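Local coordinates for protein pantothenate synthetase (Francisella tularensis subsp. tularensis, PDB 3QTT) that probably catalyses the ATP-dependent joining of pantoate and beta-alanine to make pantothenate, by way of a pantoyl-adenylate intermediate, at residues G27-M32 with N146-E151. Residues are numbered along the deposited sequence; the frame is centred on the assembly and turned at random.
Sequences GFVPTM and NLYLGE. With ANP (phosphoaminophosphonic acid-adenylate ester), chain C; PRO (proline), chain D; BAL (beta-alanine), chain F.
F28 and L147 sit side by side on one face of the sheet and point the same way. They meet through F28 CD1 and L147 CD1, 3.6 Å apart. L147 CG is anti to the backbone N (chi1 165°), and the methyl CD1 reaches back to the neighbouring strand. There it also touches P30, whose CD lies 3.5 Å from L147 CD1; these two side chains cross at about a right angle. P30 CD in turn rests 3.8 Å above the F28 ring, over its centre. Three apolar groups thus close on one another.

Y148 packs on the other face. Its CB meets V29 CG2 at 3.9 Å, the two side chains crossing at about a right angle. The Y148 ring turns its edge to F28 O, which lies in the ring plane, and passes beside G27 CA. Its hydroxyl is hydrogen-bonded to N50 and E49.

Two parallel-sheet hydrogen bonds join the backbones: F28 N to N146 O at 2.8 Å, and Y148 N to F28 O at 3.1 Å. Strands 26-31 and 146-150 are neighbours inside the parallel sheet of the Rossmann-like, HUP-type fold, between strands 52-57 and 172-176. Their segments make an angle of 31°, and no direct backbone bond joins them beyond Y148.

A water takes over there. It donates to P30 O and Y148 O and lies very close to O3' of the ATP analogue, a bond doubtful in detail. G150 N gives its hydrogen to the same O3' at 3.1 Å, in a nearly straight bond (171°). M32 N, in the loop after the strand, bonds weakly to the alpha-phosphate oxygen O1A. Backbone bonds and apolar contacts thus join the strands from G27 to P30; past there the backbone turns to the nucleotide, consistent with the predicted ATP site.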
loop_
_atom_site.group_PDB
_atom_site.type_symbol
_atom_site.label_atom_id
_atom_site.label_comp_id
_atom_site.label_asym_id
_atom_site.label_seq_id
_atom_site.Cartn_x
_atom_site.Cartn_y
_atom_site.Cartn_z
ATOM N N GLY A 27 13.991 -0.594 -17.337
ATOM C CA GLY A 27 13.880 0.700 -16.710
ATOM C C GLY A 27 12.483 1.232 -16.853
ATOM O O GLY A 27 11.821 0.980 -17.858
ATOM N N PHE A 28 12.074 2.054 -15.896
ATOM C CA PHE A 28 10.740 2.608 -15.922
ATOM C C PHE A 28 10.797 4.090 -15.614
ATOM O O PHE A 28 11.312 4.471 -14.569
ATOM C CB PHE A 28 9.853 1.884 -14.913
ATOM C CG PHE A 28 8.466 2.437 -14.812
ATOM C CD1 PHE A 28 7.826 2.500 -13.596
ATOM C CD2 PHE A 28 7.802 2.900 -15.926
ATOM C CE1 PHE A 28 6.532 3.017 -13.488
ATOM C CE2 PHE A 28 6.508 3.408 -15.820
ATOM C CZ PHE A 28 5.876 3.469 -14.590
ATOM N N VAL A 29 10.293 4.925 -16.526
ATOM C CA VAL A 29 10.056 6.311 -16.183
ATOM C C VAL A 29 8.571 6.688 -16.188
ATOM O O VAL A 29 7.993 6.884 -17.253
ATOM C CB VAL A 29 10.781 7.235 -17.185
ATOM C CG1 VAL A 29 10.721 8.644 -16.697
ATOM C CG2 VAL A 29 12.199 6.859 -17.271
ATOM N N PRO A 30 7.952 6.836 -15.001
ATOM C CA PRO A 30 6.556 7.339 -14.963
ATOM C C PRO A 30 6.410 8.873 -15.152
ATOM O O PRO A 30 7.248 9.638 -14.636
ATOM C CB PRO A 30 6.065 6.915 -13.576
ATOM C CG PRO A 30 7.333 6.877 -12.736
ATOM C CD PRO A 30 8.435 6.413 -13.671
ATOM N N THR A 31 5.335 9.295 -15.833
ATOM C CA THR A 31 5.017 10.699 -16.060
ATOM C C THR A 31 3.527 10.920 -16.221
ATOM O O THR A 31 2.757 9.994 -16.451
ATOM C CB THR A 31 5.612 11.206 -17.389
ATOM O OG1 THR A 31 4.922 10.579 -18.485
ATOM C CG2 THR A 31 7.100 10.901 -17.476
HETATM N N MSE A 32 3.141 12.177 -16.101
HETATM C CA MSE A 32 1.817 12.675 -16.459
HETATM C C MSE A 32 1.775 13.253 -17.886
HETATM O O MSE A 32 0.876 14.025 -18.228
HETATM C CB MSE A 32 1.337 13.653 -15.419
HETATM C CG MSE A 32 1.675 13.156 -14.017
HETATM SE SE MSE A 32 0.376 13.660 -12.650
HETATM C CE MSE A 32 0.370 15.582 -12.962
ATOM N N ASN A 146 14.837 -0.966 -12.707
ATOM C CA ASN A 146 15.269 0.405 -12.416
ATOM C C ASN A 146 14.163 1.396 -12.635
ATOM O O ASN A 146 13.405 1.302 -13.609
ATOM C CB ASN A 146 16.456 0.837 -13.294
ATOM C CG ASN A 146 17.720 0.069 -12.991
ATOM O OD1 ASN A 146 18.283 0.179 -11.898
ATOM N ND2 ASN A 146 18.185 -0.713 -13.966
ATOM N N LEU A 147 14.099 2.370 -11.744
ATOM C CA LEU A 147 13.094 3.418 -11.829
ATOM C C LEU A 147 13.761 4.788 -11.737
ATOM O O LEU A 147 14.658 4.970 -10.912
ATOM C CB LEU A 147 12.071 3.239 -10.721
ATOM C CG LEU A 147 11.165 4.421 -10.437
ATOM C CD1 LEU A 147 10.008 4.349 -11.393
ATOM C CD2 LEU A 147 10.680 4.320 -9.012
ATOM N N TYR A 148 13.322 5.733 -12.579
ATOM C CA TYR A 148 13.967 7.051 -12.684
ATOM C C TYR A 148 13.086 8.189 -12.273
ATOM O O TYR A 148 11.976 8.327 -12.761
ATOM C CB TYR A 148 14.510 7.278 -14.098
ATOM C CG TYR A 148 15.471 6.181 -14.463
ATOM C CD1 TYR A 148 16.846 6.393 -14.388
ATOM C CD2 TYR A 148 15.005 4.899 -14.802
ATOM C CE1 TYR A 148 17.746 5.376 -14.678
ATOM C CE2 TYR A 148 15.898 3.879 -15.087
ATOM C CZ TYR A 148 17.275 4.124 -15.028
ATOM O OH TYR A 148 18.176 3.120 -15.307
ATOM N N LEU A 149 13.607 9.005 -11.371
ATOM C CA LEU A 149 12.860 10.087 -10.756
ATOM C C LEU A 149 13.684 11.373 -10.767
ATOM O O LEU A 149 14.914 11.330 -10.623
ATOM C CB LEU A 149 12.534 9.717 -9.313
ATOM C CG LEU A 149 11.728 8.445 -9.078
ATOM C CD1 LEU A 149 11.625 8.147 -7.597
ATOM C CD2 LEU A 149 10.361 8.611 -9.682
ATOM N N GLY A 150 13.002 12.505 -10.952
ATOM C CA GLY A 150 13.608 13.816 -10.843
ATOM C C GLY A 150 13.810 14.304 -9.422
ATOM O O GLY A 150 12.943 14.145 -8.558
ATOM N N GLU A 151 14.949 14.945 -9.194
ATOM C CA GLU A 151 15.262 15.560 -7.909
ATOM C C GLU A 151 14.278 16.688 -7.641
ATOM O O GLU A 151 14.047 17.078 -6.519
ATOM C CB GLU A 151 16.678 16.126 -7.990
ATOM C CG GLU A 151 17.290 16.670 -6.714
ATOM C CD GLU A 151 18.761 17.040 -6.914
ATOM O OE1 GLU A 151 19.049 17.949 -7.730
ATOM O OE2 GLU A 151 19.631 16.406 -6.280
HETATM P PG ANP C . 6.261 18.457 -14.054
HETATM O O1G ANP C . 7.045 19.600 -13.561
HETATM O O2G ANP C . 6.812 17.090 -13.497
HETATM O O3G ANP C . 6.266 18.362 -15.614
HETATM P PB ANP C . 4.850 17.260 -12.274
HETATM O O1B ANP C . 6.149 17.181 -11.378
HETATM O O2B ANP C . 3.696 17.473 -11.298
HETATM N N3B ANP C . 4.784 18.492 -13.450
HETATM P PA ANP C . 5.522 14.808 -13.778
HETATM O O1A ANP C . 5.282 14.662 -15.197
HETATM O O2A ANP C . 4.890 13.576 -13.160
HETATM O O3A ANP C . 4.600 15.923 -13.024
HETATM O "O5'" ANP C . 7.048 14.569 -13.521
HETATM C "C5'" ANP C . 7.480 13.274 -13.863
HETATM C "C4'" ANP C . 8.822 12.782 -13.542
HETATM O "O4'" ANP C . 9.699 13.608 -14.205
HETATM C "C3'" ANP C . 9.110 12.953 -12.082
HETATM O "O3'" ANP C . 9.997 11.983 -11.592
HETATM C "C2'" ANP C . 9.609 14.281 -12.026
HETATM O "O2'" ANP C . 10.407 14.506 -10.915
HETATM C "C1'" ANP C . 10.451 14.344 -13.232
HETATM N N9 ANP C . 10.766 15.724 -13.629
HETATM C C8 ANP C . 9.908 16.718 -13.810
HETATM N N7 ANP C . 10.565 17.842 -14.103
HETATM C C5 ANP C . 11.870 17.546 -14.099
HETATM C C6 ANP C . 13.007 18.313 -14.361
HETATM N N6 ANP C . 12.899 19.672 -14.691
HETATM N N1 ANP C . 14.194 17.707 -14.280
HETATM C C2 ANP C . 14.296 16.409 -13.963
HETATM N N3 ANP C . 13.220 15.639 -13.716
HETATM C C4 ANP C . 12.007 16.193 -13.785
HETATM N N PRO D . 5.408 10.051 -9.881
HETATM C CA PRO D . 4.444 11.150 -9.764
HETATM C C PRO D . 3.035 10.664 -10.059
HETATM O O PRO D . 2.410 11.056 -11.043
HETATM C CB PRO D . 4.891 12.128 -10.856
HETATM C CG PRO D . 6.230 11.678 -11.286
HETATM C CD PRO D . 6.273 10.213 -11.058
HETATM O OXT PRO D . 2.492 9.851 -9.317
HETATM N N BAL F . 4.914 15.880 -8.064
HETATM C CB BAL F . 4.454 15.633 -9.405
HETATM C CA BAL F . 3.013 15.262 -9.599
HETATM C C BAL F . 1.918 16.301 -9.497
HETATM O O BAL F . 2.189 17.530 -9.432
HETATM O OXT BAL F . 0.699 15.959 -9.472
HETATM O O HOH W 1 9.767 9.875 -12.993
#